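Local coordinates for protein galactose mutarotase related enzyme (Lactobacillus acidophilus, PDB 3DCD) that probably binds carbohydrate and may act as a sugar isomerase of the aldose 1-epimerase family, though its own function is not established, at residues Phe33-Asn38 with Asp247-Ile252. Residues are numbered along the deposited sequence; the frame is centred on the assembly and turned at random.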
loop_
_atom_site.group_PDB
_atom_site.type_symbol
_atom_site.label_atom_id
_atom_site.label_comp_id
_atom_site.label_asym_id
_atom_site.label_seq_id
_atom_site.Cartn_x
_atom_site.Cartn_y
_atom_site.Cartn_z
ATOM N N PHE A 33 -9.885 -11.614 5.060
ATOM C CA PHE A 33 -8.646 -10.972 5.499
ATOM C C PHE A 33 -8.634 -9.462 5.333
ATOM O O PHE A 33 -7.922 -8.779 6.062
ATOM C CB PHE A 33 -7.427 -11.619 4.829
ATOM C CG PHE A 33 -7.189 -13.020 5.297
ATOM C CD1 PHE A 33 -6.457 -13.253 6.457
ATOM C CD2 PHE A 33 -7.730 -14.104 4.610
ATOM C CE1 PHE A 33 -6.243 -14.567 6.926
ATOM C CE2 PHE A 33 -7.526 -15.410 5.063
ATOM C CZ PHE A 33 -6.785 -15.638 6.228
HETATM N N MSE A 34 -9.420 -8.952 4.393
HETATM C CA MSE A 34 -9.396 -7.531 4.067
HETATM C C MSE A 34 -10.431 -6.730 4.841
HETATM O O MSE A 34 -11.600 -7.129 4.941
HETATM C CB MSE A 34 -9.649 -7.307 2.574
HETATM C CG MSE A 34 -8.755 -8.112 1.669
HETATM SE SE MSE A 34 -6.813 -7.876 2.004
HETATM C CE MSE A 34 -6.680 -5.964 1.792
ATOM N N TRP A 35 -9.977 -5.595 5.367
ATOM C CA TRP A 35 -10.840 -4.552 5.924
ATOM C C TRP A 35 -11.972 -4.213 4.950
ATOM O O TRP A 35 -11.735 -4.035 3.749
ATOM C CB TRP A 35 -9.994 -3.319 6.234
ATOM C CG TRP A 35 -10.762 -2.050 6.562
ATOM C CD1 TRP A 35 -10.844 -0.922 5.792
ATOM C CD2 TRP A 35 -11.514 -1.780 7.744
ATOM N NE1 TRP A 35 -11.598 0.039 6.427
ATOM C CE2 TRP A 35 -12.020 -0.463 7.628
ATOM C CE3 TRP A 35 -11.802 -2.512 8.897
ATOM C CZ2 TRP A 35 -12.813 0.122 8.613
ATOM C CZ3 TRP A 35 -12.604 -1.922 9.876
ATOM C CH2 TRP A 35 -13.089 -0.621 9.725
ATOM N N GLN A 36 -13.203 -4.142 5.468
ATOM C CA GLN A 36 -14.387 -4.031 4.605
ATOM C C GLN A 36 -14.895 -2.605 4.418
ATOM O O GLN A 36 -16.054 -2.391 4.047
ATOM C CB GLN A 36 -15.494 -4.983 5.076
ATOM C CG GLN A 36 -15.127 -6.440 4.794
ATOM C CD GLN A 36 -14.853 -6.655 3.306
ATOM O OE1 GLN A 36 -15.728 -6.406 2.470
ATOM N NE2 GLN A 36 -13.631 -7.093 2.970
ATOM N N ALA A 37 -14.007 -1.637 4.673
ATOM C CA ALA A 37 -14.221 -0.253 4.259
ATOM C C ALA A 37 -15.415 0.424 4.962
ATOM O O ALA A 37 -16.154 1.182 4.336
ATOM C CB ALA A 37 -14.388 -0.183 2.743
ATOM N N ASN A 38 -15.585 0.162 6.257
ATOM C CA ASN A 38 -16.629 0.826 7.050
ATOM C C ASN A 38 -16.473 2.356 6.918
ATOM O O ASN A 38 -15.489 2.907 7.404
ATOM C CB ASN A 38 -16.470 0.376 8.505
ATOM C CG ASN A 38 -17.547 0.915 9.421
ATOM O OD1 ASN A 38 -18.332 1.779 9.047
ATOM N ND2 ASN A 38 -17.570 0.400 10.647
ATOM N N ASP A 247 -10.713 1.249 14.694
ATOM C CA ASP A 247 -11.364 -0.040 14.511
ATOM C C ASP A 247 -10.296 -1.128 14.354
ATOM O O ASP A 247 -9.083 -0.848 14.346
ATOM C CB ASP A 247 -12.314 -0.013 13.299
ATOM C CG ASP A 247 -13.497 -0.967 13.450
ATOM O OD1 ASP A 247 -13.384 -2.007 14.147
ATOM O OD2 ASP A 247 -14.552 -0.651 12.883
ATOM N N ASN A 248 -10.752 -2.367 14.218
ATOM C CA ASN A 248 -9.875 -3.523 14.341
ATOM C C ASN A 248 -9.294 -3.953 12.993
ATOM O O ASN A 248 -9.665 -4.991 12.416
ATOM C CB ASN A 248 -10.603 -4.655 15.070
ATOM C CG ASN A 248 -11.034 -4.247 16.471
ATOM O OD1 ASN A 248 -10.243 -3.699 17.235
ATOM N ND2 ASN A 248 -12.302 -4.475 16.795
ATOM N N TYR A 249 -8.379 -3.122 12.502
ATOM C CA TYR A 249 -7.634 -3.406 11.276
ATOM C C TYR A 249 -6.335 -2.629 11.336
ATOM O O TYR A 249 -6.165 -1.728 12.165
ATOM C CB TYR A 249 -8.423 -2.992 10.013
ATOM C CG TYR A 249 -8.349 -1.492 9.757
ATOM C CD1 TYR A 249 -9.203 -0.611 10.426
ATOM C CD2 TYR A 249 -7.420 -0.956 8.863
ATOM C CE1 TYR A 249 -9.142 0.761 10.195
ATOM C CE2 TYR A 249 -7.338 0.434 8.636
ATOM C CZ TYR A 249 -8.196 1.278 9.316
ATOM O OH TYR A 249 -8.131 2.645 9.105
ATOM N N VAL A 250 -5.430 -2.956 10.419
ATOM C CA VAL A 250 -4.178 -2.222 10.285
ATOM C C VAL A 250 -3.782 -2.293 8.821
ATOM O O VAL A 250 -4.048 -3.313 8.162
ATOM C CB VAL A 250 -3.076 -2.797 11.229
ATOM C CG1 VAL A 250 -2.597 -4.196 10.778
ATOM C CG2 VAL A 250 -1.882 -1.798 11.354
ATOM N N CYS A 251 -3.162 -1.228 8.308
ATOM C CA CYS A 251 -2.607 -1.267 6.955
ATOM C C CYS A 251 -1.090 -1.413 7.023
ATOM O O CYS A 251 -0.426 -0.809 7.887
ATOM C CB CYS A 251 -2.927 0.026 6.182
ATOM S SG CYS A 251 -4.683 0.366 5.908
ATOM N N ILE A 252 -0.553 -2.208 6.103
ATOM C CA ILE A 252 0.905 -2.365 5.910
ATOM C C ILE A 252 1.130 -1.935 4.475
ATOM O O ILE A 252 0.634 -2.574 3.545
ATOM C CB ILE A 252 1.353 -3.826 6.149
ATOM C CG1 ILE A 252 1.015 -4.240 7.592
ATOM C CG2 ILE A 252 2.865 -3.993 5.841
ATOM C CD1 ILE A 252 1.247 -5.718 7.908
HETATM O O HOH W 1 -16.218 -1.837 11.377
#
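W35 and Y249 face each other with CA atoms 6.3 Å apart, the irregular loop 33-38 running beside the start of strand 249-256 without a hydrogen bond between the two segments. Their rings form an offset face-to-face stack: the five-membered ring of W35 and the Y249 ring have centroids 4.2 Å apart and planes inclined by 25°. The tyrosine lies over the bond shared by the two indole rings, with CD1 of Y249 3.6 Å from CE3 of W35. Y249 reaches this position because its CG sits between the backbone N and the carbonyl carbon (chi1 79°), which turns the ring toward the loop. On the other indole face lies the backbone N of A37, and NE1 of W35 is held by the carbonyl of W42. In this mutarotase-like beta-sandwich, strand 136-147 joins the two segments, pairing through G145 with W35 and through F146 with V250. D247 meets the far edge of the indole: its OD2 lies in the ring plane, 3.5 Å from CH2 of W35, with the carboxylate turned 73° from the ring. One water bridges the segments, accepting from ND2 of N38 at 2.7 Å and donating to OD2 of D247. OD1 accepts the backbone N of N248 on its anti side at 2.7 Å, and an inverse gamma turn centred on N248 is closed by a weak bond from Y249 N to D247 O.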